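Local coordinates for lectin CEL-I, N-acetyl-D-galactosamine-specific C-type (Cucumaria echinata, PDB 4WQQ), which binds N-acetylgalactosamine and galactose through calcium in its natural form, and here carries a site re-engineered for mannose recognition, at residues S48-A53 and D89-G94. The protein carries 3 engineered substitutions. Residues are numbered along the deposited sequence; the frame is centred on the assembly and turned at random.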
loop_
_atom_site.group_PDB
_atom_site.type_symbol
_atom_site.label_atom_id
_atom_site.label_comp_id
_atom_site.label_asym_id
_atom_site.label_seq_id
_atom_site.Cartn_x
_atom_site.Cartn_y
_atom_site.Cartn_z
ATOM N N SER A 48 -13.956 7.735 5.037
ATOM C CA SER A 48 -14.469 8.095 6.355
ATOM C C SER A 48 -13.694 9.303 6.840
ATOM O O SER A 48 -12.564 9.464 6.423
ATOM C CB SER A 48 -14.334 6.937 7.298
ATOM O OG SER A 48 -12.976 6.547 7.466
ATOM N N VAL A 49 -14.284 10.107 7.733
ATOM C CA VAL A 49 -13.726 11.473 8.093
ATOM C C VAL A 49 -13.658 11.539 9.614
ATOM O O VAL A 49 -14.666 11.364 10.293
ATOM C CB VAL A 49 -14.563 12.608 7.499
ATOM C CG1 VAL A 49 -13.912 13.981 7.763
ATOM C CG2 VAL A 49 -14.652 12.421 5.986
ATOM N N HIS A 50 -12.441 11.728 10.109
ATOM C CA HIS A 50 -12.259 11.684 11.579
ATOM C C HIS A 50 -11.730 12.931 12.248
ATOM O O HIS A 50 -11.490 12.858 13.450
ATOM C CB HIS A 50 -11.450 10.465 11.959
ATOM C CG HIS A 50 -12.141 9.209 11.598
ATOM N ND1 HIS A 50 -13.142 8.654 12.355
ATOM C CD2 HIS A 50 -12.009 8.417 10.500
ATOM C CE1 HIS A 50 -13.572 7.552 11.759
ATOM N NE2 HIS A 50 -12.912 7.398 10.620
ATOM N N SER A 51 -11.566 14.001 11.500
ATOM C CA SER A 51 -11.166 15.294 12.028
ATOM C C SER A 51 -11.420 16.408 11.052
ATOM O O SER A 51 -11.629 16.178 9.857
ATOM C CB SER A 51 -9.668 15.236 12.318
ATOM O OG SER A 51 -8.882 15.175 11.135
ATOM N N ALA A 52 -11.262 17.662 11.508
ATOM C CA ALA A 52 -11.412 18.784 10.645
ATOM C C ALA A 52 -10.343 18.782 9.593
ATOM O O ALA A 52 -10.563 19.235 8.488
ATOM C CB ALA A 52 -11.350 20.075 11.509
ATOM N N ALA A 53 -9.147 18.323 9.954
ATOM C CA ALA A 53 -8.036 18.321 9.040
ATOM C C ALA A 53 -8.358 17.321 7.923
ATOM O O ALA A 53 -8.145 17.632 6.758
ATOM C CB ALA A 53 -6.768 17.924 9.761
ATOM N N ASP A 89 -16.408 1.470 6.619
ATOM C CA ASP A 89 -15.071 0.903 6.901
ATOM C C ASP A 89 -14.916 0.390 8.306
ATOM O O ASP A 89 -13.877 -0.186 8.659
ATOM C CB ASP A 89 -13.927 1.858 6.524
ATOM C CG ASP A 89 -13.805 3.086 7.388
ATOM O OD1 ASP A 89 -14.574 3.222 8.386
ATOM O OD2 ASP A 89 -13.029 3.981 6.978
ATOM N N GLY A 90 -15.977 0.512 9.070
ATOM C CA GLY A 90 -16.021 -0.030 10.415
ATOM C C GLY A 90 -15.404 0.869 11.438
ATOM O O GLY A 90 -15.374 0.533 12.616
ATOM N N SER A 91 -14.832 1.963 11.007
ATOM C CA SER A 91 -14.308 2.939 11.941
ATOM C C SER A 91 -15.480 3.604 12.682
ATOM O O SER A 91 -16.596 3.658 12.168
ATOM C CB SER A 91 -13.426 3.960 11.257
ATOM O OG SER A 91 -14.161 4.841 10.341
ATOM N N LYS A 92 -15.239 4.107 13.917
ATOM C CA LYS A 92 -16.317 4.727 14.716
ATOM C C LYS A 92 -16.626 6.116 14.302
ATOM O O LYS A 92 -15.707 6.840 13.891
ATOM C CB LYS A 92 -15.962 4.716 16.233
ATOM C CG LYS A 92 -16.165 3.346 16.854
ATOM C CD LYS A 92 -15.899 3.367 18.370
ATOM C CE LYS A 92 -16.885 4.235 19.162
ATOM N NZ LYS A 92 -16.687 4.118 20.666
ATOM N N VAL A 93 -17.918 6.529 14.328
ATOM C CA VAL A 93 -18.242 7.910 14.010
ATOM C C VAL A 93 -17.898 8.729 15.252
ATOM O O VAL A 93 -18.426 8.492 16.327
ATOM C CB VAL A 93 -19.715 8.080 13.612
ATOM C CG1 VAL A 93 -20.010 9.511 13.245
ATOM C CG2 VAL A 93 -20.007 7.158 12.461
ATOM N N GLY A 94 -16.901 9.551 15.152
ATOM C CA GLY A 94 -16.638 10.553 16.212
ATOM C C GLY A 94 -16.963 11.893 15.642
ATOM O O GLY A 94 -18.022 12.550 15.954
HETATM O O HOH W 1 -16.367 10.341 12.312
HETATM O O HOH W 2 -13.531 8.890 14.922
#
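His50 lays the edge of its imidazole against Ser91 and Lys92. From CB, chi1 of -63° sets CG anti to the carbonyl carbon, sending the ring across to 89-94. NE2 donates to Ser91 OG over 2.9 Å, only 8° out of the ring plane, and makes a weak second hydrogen bond to Ser48 OG. Next along the ring edge, CE1 comes 3.1 Å from Lys92 O, also near the ring plane. ND1 meets that carbonyl at too poor an angle to bond, but a water hydrogen-bonded to both joins them. Histidine suits this place because its nitrogens, pointing apart on either side of CE1, serve separate partners.

Ser91 OG relays the bond, accepting from His50 NE2 and donating to Asp89 OD1 at 2.6 Å on the syn side, though 21° out of the carboxylate plane. The same OD1 takes the backbone N-H of Ser91 at 2.9 Å from above that plane. Its other oxygen, OD2, receives Ser48 OG at 2.6 Å through the syn lone pair, and the three bonds together restrain the carboxylate's rotation. Small, polar serine suits buried position 48, its one hydroxyl also bonding Lys137 NZ. A second water links Val49 O to Gly94 N. Thus an Asx turn, Asp89 OD1 accepting from Ser91 N, shapes the loop after strand 86-87, while bonds to Ser48 and His50 join it to the lead-in of helix 52-65 in the C-type lectin fold, away from the calcium and sugar sites.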